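Local coordinates for hypothetical protein (Burkholderia xenovorans, PDB 2O8Q) that is of unknown function but has a cupin-like fold and binds a nickel ion, at residues G64-Y69 with V112-S117; T6-E11 with F77-I82; G73-E78 with D108-L113. All coordinates share one frame; numbering follows the deposited sequence. Where two conformers were deposited one is given.

How the contacts relate
Contact 1 is the buried centre of the fold. It pairs strands 66-72 and 111-116 edge to edge through backbone hydrogen bonds and adds a buried amide-carboxylate bond near the nickel. Contacts 2 and 3 are partly buried, and neither is a strand pairing. Each sets a different end of strand 74-79 against the larger sheet. Contact 2 joins the far end and its turn to strand 7-9, through a threonine-aspartate bond pair and a methyl on a tyrosine ring. Contact 3 joins the near end to the start of strand 111-116, through leucine on valine, with a carboxylate against a glycine. Contacts 1 and 3 share V112 and L113; contacts 2 and 3 share F77 and E78.

Contact 1: residues G64-Y69 with V112-S117; sequences GFQLFY and VLEIVS. With EDO (1,2-ethanediol), chain F.
Q66 and E114 both place CG opposite their own backbone N and then run on extended. This carries the amide of Q66 to the carboxylate of E114. Q66 NE2 donates to E114 OE2 at 2.8 Å. The oxygen is met nearly along its C-O bond, and the two flat groups are almost coplanar. The bond is not straight, with 146° at the hydrogen.

F68 lies on the same face of the sheet. Its CG sits beside the backbone N, and the ring runs beside the E114 chain, its plane about 32° from the carboxylate. F68 CE1 is 3.4 Å from E114 CD, and F68 CZ is 3.3 Å from E114 OE2. The other carboxylate oxygen, OE1, is hydrogen-bonded to H44. Bonds at both oxygens fix the rotation of this buried group. E114 probably helps to position Q66, whose side chain is about 5 Å from the nickel held by H59, H61 and H101.

I115 works on the opposite face. Its CG2 touches F65 CE2 at 4.0 Å, and its CD1 lies 4.2 Å from L67 CD2.

The strands are antiparallel. L67 with I115 and Y69 with L113 are hydrogen-bonded pairs, with two N-H...O bonds each. A classic beta bulge lies at the G64 end of these segments, where G64 and F65 both face S117. G64 N donates to S117 O at 2.7 Å, and S117 N donates to F65 O at 2.9 Å. S117 OG bonds to M40 O and has only weak bonds to an ethanediol.

Strand 92-94 lies beyond 66-72 and strand 42-48 beyond 111-116, which makes this pair the middle of the larger sheet. The second subunit packs on F65, L67, Y69 and L113, and its F41 stacks on the F65 ring.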
loop_
_atom_site.group_PDB
_atom_site.type_symbol
_atom_site.label_atom_id
_atom_site.label_comp_id
_atom_site.label_asym_id
_atom_site.label_seq_id
_atom_site.Cartn_x
_atom_site.Cartn_y
_atom_site.Cartn_z
ATOM N N GLY A 64 3.342 -6.210 -4.057
ATOM C CA GLY A 64 2.693 -6.233 -2.784
ATOM C C GLY A 64 1.336 -6.771 -3.300
ATOM O O GLY A 64 1.174 -7.974 -3.628
ATOM N N PHE A 65 0.438 -5.873 -3.582
ATOM C CA PHE A 65 -0.951 -6.151 -3.768
ATOM C C PHE A 65 -1.177 -6.620 -5.200
ATOM O O PHE A 65 -0.639 -6.015 -6.141
ATOM C CB PHE A 65 -1.778 -4.886 -3.516
ATOM C CG PHE A 65 -3.237 -5.101 -3.666
ATOM C CD1 PHE A 65 -3.921 -5.889 -2.740
ATOM C CD2 PHE A 65 -3.914 -4.600 -4.758
ATOM C CE1 PHE A 65 -5.262 -6.151 -2.891
ATOM C CE2 PHE A 65 -5.284 -4.866 -4.894
ATOM C CZ PHE A 65 -5.936 -5.601 -3.966
ATOM N N GLN A 66 -1.960 -7.681 -5.356
ATOM C CA GLN A 66 -2.327 -8.089 -6.679
ATOM C C GLN A 66 -3.717 -8.767 -6.718
ATOM O O GLN A 66 -3.944 -9.752 -6.047
ATOM C CB GLN A 66 -1.273 -9.069 -7.235
ATOM C CG GLN A 66 -1.538 -9.442 -8.682
ATOM C CD GLN A 66 -0.341 -10.181 -9.288
ATOM O OE1 GLN A 66 0.179 -11.120 -8.667
ATOM N NE2 GLN A 66 0.080 -9.751 -10.511
ATOM N N LEU A 67 -4.619 -8.201 -7.529
ATOM C CA LEU A 67 -5.979 -8.733 -7.650
ATOM C C LEU A 67 -6.423 -8.793 -9.085
ATOM O O LEU A 67 -6.188 -7.839 -9.833
ATOM C CB LEU A 67 -6.973 -7.798 -6.922
ATOM C CG LEU A 67 -8.457 -8.186 -6.869
ATOM C CD1 LEU A 67 -8.744 -9.519 -6.155
ATOM C CD2 LEU A 67 -9.277 -7.056 -6.197
ATOM N N PHE A 68 -7.070 -9.896 -9.486
ATOM C CA PHE A 68 -7.694 -10.021 -10.800
ATOM C C PHE A 68 -9.200 -10.140 -10.614
ATOM O O PHE A 68 -9.676 -10.843 -9.691
ATOM C CB PHE A 68 -7.224 -11.300 -11.497
ATOM C CG PHE A 68 -5.771 -11.234 -11.857
ATOM C CD1 PHE A 68 -5.347 -10.584 -13.013
ATOM C CD2 PHE A 68 -4.816 -11.659 -10.971
ATOM C CE1 PHE A 68 -4.005 -10.457 -13.297
ATOM C CE2 PHE A 68 -3.488 -11.519 -11.275
ATOM C CZ PHE A 68 -3.081 -10.915 -12.409
ATOM N N TYR A 69 -9.921 -9.453 -11.493
ATOM C CA TYR A 69 -11.398 -9.549 -11.567
ATOM C C TYR A 69 -11.776 -9.822 -13.012
ATOM O O TYR A 69 -11.529 -9.039 -13.868
ATOM C CB TYR A 69 -12.082 -8.283 -11.036
ATOM C CG TYR A 69 -13.581 -8.418 -10.876
ATOM C CD1 TYR A 69 -14.402 -8.236 -11.973
ATOM C CD2 TYR A 69 -14.148 -8.798 -9.674
ATOM C CE1 TYR A 69 -15.771 -8.389 -11.841
ATOM C CE2 TYR A 69 -15.497 -8.933 -9.535
ATOM C CZ TYR A 69 -16.315 -8.742 -10.616
ATOM O OH TYR A 69 -17.692 -8.901 -10.487
ATOM N N VAL A 112 -9.928 -9.289 -18.338
ATOM C CA VAL A 112 -9.714 -9.343 -16.907
ATOM C C VAL A 112 -9.083 -8.039 -16.463
ATOM O O VAL A 112 -8.125 -7.566 -17.081
ATOM C CB VAL A 112 -8.883 -10.616 -16.518
ATOM C CG1 VAL A 112 -7.544 -10.642 -17.204
ATOM C CG2 VAL A 112 -8.759 -10.741 -14.984
ATOM N N LEU A 113 -9.566 -7.492 -15.366
ATOM C CA LEU A 113 -8.964 -6.320 -14.753
ATOM C C LEU A 113 -7.933 -6.795 -13.723
ATOM O O LEU A 113 -8.196 -7.654 -12.896
ATOM C CB LEU A 113 -10.051 -5.518 -14.041
ATOM C CG LEU A 113 -9.634 -4.259 -13.276
ATOM C CD1 LEU A 113 -9.095 -3.140 -14.205
ATOM C CD2 LEU A 113 -10.832 -3.741 -12.374
ATOM N N GLU A 114 -6.751 -6.202 -13.794
ATOM C CA GLU A 114 -5.669 -6.455 -12.866
ATOM C C GLU A 114 -5.398 -5.142 -12.132
ATOM O O GLU A 114 -5.250 -4.113 -12.770
ATOM C CB GLU A 114 -4.361 -6.893 -13.558
ATOM C CG GLU A 114 -3.190 -7.158 -12.593
ATOM C CD GLU A 114 -1.954 -7.688 -13.266
ATOM O OE1 GLU A 114 -1.787 -7.496 -14.508
ATOM O OE2 GLU A 114 -1.086 -8.294 -12.574
ATOM N N ILE A 115 -5.314 -5.229 -10.795
ATOM C CA ILE A 115 -4.932 -4.127 -9.916
ATOM C C ILE A 115 -3.701 -4.606 -9.160
ATOM O O ILE A 115 -3.729 -5.660 -8.550
ATOM C CB ILE A 115 -6.043 -3.725 -8.940
ATOM C CG1 ILE A 115 -7.388 -3.586 -9.660
ATOM C CG2 ILE A 115 -5.595 -2.473 -8.145
ATOM C CD1 ILE A 115 -8.304 -4.839 -9.624
ATOM N N VAL A 116 -2.620 -3.824 -9.156
ATOM C CA VAL A 116 -1.344 -4.314 -8.649
ATOM C C VAL A 116 -0.538 -3.167 -8.081
ATOM O O VAL A 116 -0.610 -2.043 -8.597
ATOM C CB VAL A 116 -0.538 -4.930 -9.830
ATOM C CG1 VAL A 116 0.046 -3.795 -10.776
ATOM C CG2 VAL A 116 0.616 -5.855 -9.379
ATOM N N SER A 117 0.236 -3.440 -7.038
ATOM C CA SER A 117 1.214 -2.485 -6.496
ATOM C C SER A 117 2.533 -3.251 -6.388
ATOM O O SER A 117 2.550 -4.375 -5.889
ATOM C CB SER A 117 0.813 -2.012 -5.124
ATOM O OG SER A 117 1.852 -1.177 -4.603
HETATM C C1 EDO F . 1.930 0.251 -1.599
HETATM O O1 EDO F . 3.349 0.015 -1.825
HETATM C C2 EDO F . 1.109 -0.869 -0.902
HETATM O O2 EDO F . 1.115 -2.211 -1.457
#

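Contact 2: residues T6-E11 with F77-I82; sequences TTIQHE and FEYEDI. With EDO (1,2-ethanediol), chain G.
T6 lays its methyl over one face of the Y79 ring. T6 CG2 stands 3.5 Å from the centroid of the Y79 ring and almost exactly on the ring normal, a CH-pi contact. T6 CG2 also meets I82 CD1 at 3.6 Å. With CG2 opposite the backbone N, OG1 is left beside that N, and both can turn to D81. T6 OG1 donates to D81 OD1 at 2.8 Å, on its syn lone pair. T6 N donates to D81 OD2 at 3.0 Å in a nearly straight bond (176°), also on the syn side but 23° out of the carboxylate plane. A bond to each oxygen fixes the rotation of the carboxylate.

I82 CD1 also presses on I8 CG1 at 3.5 Å, which is tight. Beside them, I8 N donates to ethanediol O1 at 3.0 Å. Y79 OH is hydrogen-bonded to Q95, and the Y79 side chain touches H101, a nickel ligand.

Residues 80-82 make the turn from strand 74-79 to strand 83-88. Strand 7-9 is the outer strand of the larger sheet, beside 92-94. The lead-in to strand 7-9 thus meets this turn at the partly exposed edge of the cupin beta barrel.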
loop_
_atom_site.group_PDB
_atom_site.type_symbol
_atom_site.label_atom_id
_atom_site.label_comp_id
_atom_site.label_asym_id
_atom_site.label_seq_id
_atom_site.Cartn_x
_atom_site.Cartn_y
_atom_site.Cartn_z
ATOM N N THR A 6 -3.946 -17.437 -1.264
ATOM C CA THR A 6 -4.627 -17.142 -2.505
ATOM C C THR A 6 -6.122 -17.257 -2.250
ATOM O O THR A 6 -6.578 -18.252 -1.698
ATOM C CB THR A 6 -4.188 -18.062 -3.671
ATOM O OG1 THR A 6 -2.763 -17.972 -3.805
ATOM C CG2 THR A 6 -4.856 -17.687 -4.975
ATOM N N THR A 7 -6.875 -16.228 -2.655
ATOM C CA THR A 7 -8.258 -16.069 -2.244
ATOM C C THR A 7 -9.120 -15.835 -3.450
ATOM O O THR A 7 -8.987 -14.844 -4.160
ATOM C CB THR A 7 -8.421 -14.959 -1.164
ATOM O OG1 THR A 7 -7.633 -15.346 -0.020
ATOM C CG2 THR A 7 -9.900 -14.797 -0.752
ATOM N N ILE A 8 -10.016 -16.803 -3.662
ATOM C CA ILE A 8 -10.857 -16.855 -4.857
ATOM C C ILE A 8 -12.288 -16.626 -4.452
ATOM O O ILE A 8 -12.759 -17.144 -3.433
ATOM C CB ILE A 8 -10.763 -18.261 -5.513
ATOM C CG1 ILE A 8 -9.288 -18.629 -5.786
ATOM C CG2 ILE A 8 -11.667 -18.348 -6.752
ATOM C CD1 ILE A 8 -8.520 -17.618 -6.687
ATOM N N GLN A 9 -12.987 -15.849 -5.282
ATOM C CA GLN A 9 -14.438 -15.735 -5.166
ATOM C C GLN A 9 -15.081 -15.862 -6.515
ATOM O O GLN A 9 -14.518 -15.544 -7.534
ATOM C CB GLN A 9 -14.873 -14.424 -4.517
ATOM C CG GLN A 9 -14.967 -14.516 -2.992
ATOM C CD GLN A 9 -16.054 -15.510 -2.458
ATOM O OE1 GLN A 9 -15.891 -16.076 -1.376
ATOM N NE2 GLN A 9 -17.117 -15.738 -3.238
ATOM N N HIS A 10 -16.298 -16.379 -6.508
ATOM C CA HIS A 10 -17.074 -16.569 -7.732
ATOM C C HIS A 10 -18.404 -15.835 -7.552
ATOM O O HIS A 10 -18.904 -15.729 -6.434
ATOM C CB HIS A 10 -17.324 -18.070 -7.975
ATOM C CG HIS A 10 -16.076 -18.918 -8.078
ATOM N ND1 HIS A 10 -15.264 -18.942 -9.207
ATOM C CD2 HIS A 10 -15.497 -19.767 -7.195
ATOM C CE1 HIS A 10 -14.246 -19.762 -9.000
ATOM N NE2 HIS A 10 -14.379 -20.292 -7.799
ATOM N N GLU A 11 -18.972 -15.333 -8.642
ATOM C CA GLU A 11 -20.278 -14.689 -8.612
ATOM C C GLU A 11 -21.389 -15.757 -8.648
ATOM O O GLU A 11 -21.451 -16.500 -9.613
ATOM C CB GLU A 11 -20.410 -13.779 -9.816
ATOM C CG GLU A 11 -21.687 -12.993 -9.803
ATOM C CD GLU A 11 -21.705 -11.945 -10.851
ATOM O OE1 GLU A 11 -20.850 -11.947 -11.768
ATOM O OE2 GLU A 11 -22.604 -11.101 -10.759
ATOM N N PHE A 77 -6.139 -20.622 -13.628
ATOM C CA PHE A 77 -4.859 -20.411 -12.995
ATOM C C PHE A 77 -4.533 -21.626 -12.152
ATOM O O PHE A 77 -5.380 -22.505 -11.877
ATOM C CB PHE A 77 -4.969 -19.220 -12.042
ATOM C CG PHE A 77 -5.213 -17.889 -12.734
ATOM C CD1 PHE A 77 -4.377 -17.474 -13.744
ATOM C CD2 PHE A 77 -6.221 -17.037 -12.302
ATOM C CE1 PHE A 77 -4.576 -16.235 -14.371
ATOM C CE2 PHE A 77 -6.398 -15.779 -12.890
ATOM C CZ PHE A 77 -5.592 -15.381 -13.912
ATOM N N GLU A 78 -3.267 -21.768 -11.777
ATOM C CA GLU A 78 -2.857 -22.788 -10.835
ATOM C C GLU A 78 -1.925 -22.131 -9.832
ATOM O O GLU A 78 -1.047 -21.367 -10.209
ATOM C CB GLU A 78 -2.165 -23.986 -11.503
ATOM C CG GLU A 78 -1.971 -25.134 -10.563
ATOM C CD GLU A 78 -1.205 -26.310 -11.163
ATOM O OE1 GLU A 78 -0.914 -26.278 -12.382
ATOM O OE2 GLU A 78 -0.913 -27.267 -10.404
ATOM N N TYR A 79 -2.149 -22.467 -8.562
ATOM C CA TYR A 79 -1.422 -21.875 -7.468
ATOM C C TYR A 79 -0.707 -22.902 -6.660
ATOM O O TYR A 79 -1.195 -24.010 -6.496
ATOM C CB TYR A 79 -2.354 -21.104 -6.528
ATOM C CG TYR A 79 -2.963 -19.946 -7.247
ATOM C CD1 TYR A 79 -2.276 -18.708 -7.433
ATOM C CD2 TYR A 79 -4.273 -20.037 -7.783
ATOM C CE1 TYR A 79 -2.819 -17.704 -8.149
ATOM C CE2 TYR A 79 -4.798 -19.012 -8.498
ATOM C CZ TYR A 79 -4.104 -17.811 -8.640
ATOM O OH TYR A 79 -4.630 -16.791 -9.355
ATOM N N GLU A 80 0.441 -22.523 -6.116
ATOM C CA GLU A 80 1.157 -23.461 -5.284
ATOM C C GLU A 80 0.241 -23.870 -4.110
ATOM O O GLU A 80 0.045 -25.077 -3.863
ATOM C CB GLU A 80 2.490 -22.878 -4.811
ATOM C CG GLU A 80 3.441 -23.959 -4.311
ATOM C CD GLU A 80 4.700 -23.438 -3.705
ATOM O OE1 GLU A 80 4.895 -22.210 -3.667
ATOM O OE2 GLU A 80 5.508 -24.273 -3.246
ATOM N N ASP A 81 -0.386 -22.886 -3.454
ATOM C CA ASP A 81 -1.163 -23.150 -2.223
ATOM C C ASP A 81 -2.509 -23.822 -2.403
ATOM O O ASP A 81 -2.806 -24.785 -1.676
ATOM C CB ASP A 81 -1.286 -21.936 -1.258
ATOM C CG ASP A 81 -1.810 -20.661 -1.891
ATOM O OD1 ASP A 81 -1.987 -20.593 -3.155
ATOM O OD2 ASP A 81 -2.003 -19.689 -1.100
ATOM N N ILE A 82 -3.301 -23.376 -3.383
ATOM C CA ILE A 82 -4.684 -23.905 -3.550
ATOM C C ILE A 82 -4.970 -24.726 -4.824
ATOM O O ILE A 82 -6.092 -25.190 -5.000
ATOM C CB ILE A 82 -5.764 -22.761 -3.464
ATOM C CG1 ILE A 82 -5.594 -21.765 -4.608
ATOM C CG2 ILE A 82 -5.669 -22.005 -2.132
ATOM C CD1 ILE A 82 -6.730 -20.749 -4.756
HETATM C C1 EDO G . -9.194 -19.741 -2.068
HETATM O O1 EDO G . -10.401 -19.049 -1.727
HETATM C C2 EDO G . -9.408 -21.227 -2.418
HETATM O O2 EDO G . -10.709 -21.516 -2.949
#

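Contact 3: residues G73-E78 with D108-L113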
loop_
_atom_site.group_PDB
_atom_site.type_symbol
_atom_site.label_atom_id
_atom_site.label_comp_id
_atom_site.label_asym_id
_atom_site.label_seq_id
_atom_site.Cartn_x
_atom_site.Cartn_y
_atom_site.Cartn_z
ATOM N N GLY A 73 -15.426 -13.922 -20.359
ATOM C CA GLY A 73 -14.718 -15.138 -20.690
ATOM C C GLY A 73 -14.346 -15.901 -19.458
ATOM O O GLY A 73 -15.005 -15.805 -18.408
ATOM N N TRP A 74 -13.299 -16.718 -19.587
ATOM C CA TRP A 74 -12.844 -17.508 -18.462
ATOM C C TRP A 74 -11.347 -17.721 -18.541
ATOM O O TRP A 74 -10.744 -17.584 -19.580
ATOM C CB TRP A 74 -13.597 -18.853 -18.423
ATOM C CG TRP A 74 -13.418 -19.749 -19.629
ATOM C CD1 TRP A 74 -14.321 -19.941 -20.643
ATOM C CD2 TRP A 74 -12.267 -20.572 -19.967
ATOM N NE1 TRP A 74 -13.813 -20.809 -21.583
ATOM C CE2 TRP A 74 -12.566 -21.214 -21.195
ATOM C CE3 TRP A 74 -11.028 -20.842 -19.354
ATOM C CZ2 TRP A 74 -11.665 -22.055 -21.822
ATOM C CZ3 TRP A 74 -10.141 -21.687 -19.989
ATOM C CH2 TRP A 74 -10.469 -22.281 -21.190
ATOM N N VAL A 75 -10.742 -17.979 -17.393
ATOM C CA VAL A 75 -9.304 -18.217 -17.333
ATOM C C VAL A 75 -9.059 -19.194 -16.184
ATOM O O VAL A 75 -9.726 -19.128 -15.146
ATOM C CB VAL A 75 -8.527 -16.910 -17.087
ATOM C CG1 VAL A 75 -9.019 -16.168 -15.821
ATOM C CG2 VAL A 75 -7.026 -17.144 -17.049
ATOM N N GLU A 76 -8.125 -20.136 -16.382
ATOM C CA GLU A 76 -7.750 -21.114 -15.347
ATOM C C GLU A 76 -6.300 -20.836 -14.940
ATOM O O GLU A 76 -5.374 -20.818 -15.770
ATOM C CB GLU A 76 -7.894 -22.541 -15.889
ATOM C CG GLU A 76 -7.730 -23.614 -14.837
ATOM C CD GLU A 76 -7.958 -24.997 -15.342
ATOM O OE1 GLU A 76 -7.437 -25.310 -16.431
ATOM O OE2 GLU A 76 -8.677 -25.779 -14.656
ATOM N N PHE A 77 -6.139 -20.622 -13.628
ATOM C CA PHE A 77 -4.859 -20.411 -12.995
ATOM C C PHE A 77 -4.533 -21.626 -12.152
ATOM O O PHE A 77 -5.380 -22.505 -11.877
ATOM C CB PHE A 77 -4.969 -19.220 -12.042
ATOM C CG PHE A 77 -5.213 -17.889 -12.734
ATOM C CD1 PHE A 77 -4.377 -17.474 -13.744
ATOM C CD2 PHE A 77 -6.221 -17.037 -12.302
ATOM C CE1 PHE A 77 -4.576 -16.235 -14.371
ATOM C CE2 PHE A 77 -6.398 -15.779 -12.890
ATOM C CZ PHE A 77 -5.592 -15.381 -13.912
ATOM N N GLU A 78 -3.267 -21.768 -11.777
ATOM C CA GLU A 78 -2.857 -22.788 -10.835
ATOM C C GLU A 78 -1.925 -22.131 -9.832
ATOM O O GLU A 78 -1.047 -21.367 -10.209
ATOM C CB GLU A 78 -2.165 -23.986 -11.503
ATOM C CG GLU A 78 -1.971 -25.134 -10.563
ATOM C CD GLU A 78 -1.205 -26.310 -11.163
ATOM O OE1 GLU A 78 -0.914 -26.278 -12.382
ATOM O OE2 GLU A 78 -0.913 -27.267 -10.404
ATOM N N ASP A 108 -10.964 -17.331 -25.697
ATOM C CA ASP A 108 -10.597 -16.365 -26.713
ATOM C C ASP A 108 -11.112 -14.989 -26.415
ATOM O O ASP A 108 -10.553 -14.021 -26.928
ATOM C CB ASP A 108 -11.176 -16.744 -28.074
ATOM C CG ASP A 108 -10.455 -17.872 -28.711
ATOM O OD1 ASP A 108 -9.284 -18.150 -28.312
ATOM O OD2 ASP A 108 -11.071 -18.453 -29.649
ATOM N N ASP A 109 -12.203 -14.913 -25.647
ATOM C CA ASP A 109 -12.822 -13.648 -25.283
ATOM C C ASP A 109 -12.453 -13.180 -23.866
ATOM O O ASP A 109 -13.091 -12.275 -23.333
ATOM C CB ASP A 109 -14.326 -13.721 -25.450
ATOM C CG ASP A 109 -14.985 -14.691 -24.519
ATOM O OD1 ASP A 109 -14.325 -15.612 -23.996
ATOM O OD2 ASP A 109 -16.189 -14.522 -24.288
ATOM N N LEU A 110 -11.451 -13.778 -23.244
ATOM C CA LEU A 110 -11.095 -13.333 -21.901
ATOM C C LEU A 110 -10.827 -11.816 -21.824
ATOM O O LEU A 110 -10.058 -11.269 -22.627
ATOM C CB LEU A 110 -9.842 -14.043 -21.379
ATOM C CG LEU A 110 -9.280 -13.591 -20.018
ATOM C CD1 LEU A 110 -10.258 -14.028 -18.934
ATOM C CD2 LEU A 110 -7.850 -14.121 -19.822
ATOM N N GLU A 111 -11.431 -11.181 -20.823
ATOM C CA GLU A 111 -11.096 -9.804 -20.425
ATOM C C GLU A 111 -11.032 -9.772 -18.908
ATOM O O GLU A 111 -11.994 -10.179 -18.266
ATOM C CB GLU A 111 -12.178 -8.851 -20.928
ATOM C CG GLU A 111 -11.804 -7.374 -20.838
ATOM C CD GLU A 111 -12.863 -6.459 -21.434
ATOM O OE1 GLU A 111 -14.041 -6.880 -21.501
ATOM O OE2 GLU A 111 -12.523 -5.327 -21.823
ATOM N N VAL A 112 -9.928 -9.289 -18.338
ATOM C CA VAL A 112 -9.714 -9.343 -16.907
ATOM C C VAL A 112 -9.083 -8.039 -16.463
ATOM O O VAL A 112 -8.125 -7.566 -17.081
ATOM C CB VAL A 112 -8.883 -10.616 -16.518
ATOM C CG1 VAL A 112 -7.544 -10.642 -17.204
ATOM C CG2 VAL A 112 -8.759 -10.741 -14.984
ATOM N N LEU A 113 -9.566 -7.492 -15.366
ATOM C CA LEU A 113 -8.964 -6.320 -14.753
ATOM C C LEU A 113 -7.933 -6.795 -13.723
ATOM O O LEU A 113 -8.196 -7.654 -12.896
ATOM C CB LEU A 113 -10.051 -5.518 -14.041
ATOM C CG LEU A 113 -9.634 -4.259 -13.276
ATOM C CD1 LEU A 113 -9.095 -3.140 -14.205
ATOM C CD2 LEU A 113 -10.832 -3.741 -12.374
#
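L110 and V75 meet where two sheets of the cupin barrel come together at one end. L110 stands just before strand 111-116 of the larger sheet. V75 belongs to strand 74-79 of the smaller one. The L110 side chain leaves the backbone with CG opposite its N (chi1 175°), which carries the branched end across to strand 74-79. L110 CB lies 4.1 Å from W74 O. Beyond CB, CG forks into two methyls. L110 CD1 lies 3.6 Å from W74 O and also touches V75 CB at 3.8 Å. L110 CD2 rests on the same valine, 4.0 Å from V75 CB. Both methyls approach V75 CB from the same side, and the contact between the side chains is purely apolar.

V75 is buried and has further neighbours. It packs on V70 of strand 66-72 and on E103 of strand 101-106. V112, two residues after L110, continues the larger sheet's inner face against F68. W74 points its side chain the other way, toward R105 and M86.

The backbones draw together at G73, whose CA is 4.2 Å from L110 CA. G73 has a positive phi of 80°. With no side chain, it packs its CA directly against residues 109-110, and the turn after strand 66-72 lies close to them. S107 ties the two sides together. Its OG is hydrogen-bonded both to W74 N and to D109 OD1. D109 also packs on R72. The carboxylate that S107 holds lies over the glycine, with D109 OD1 3.4 Å from G73 CA.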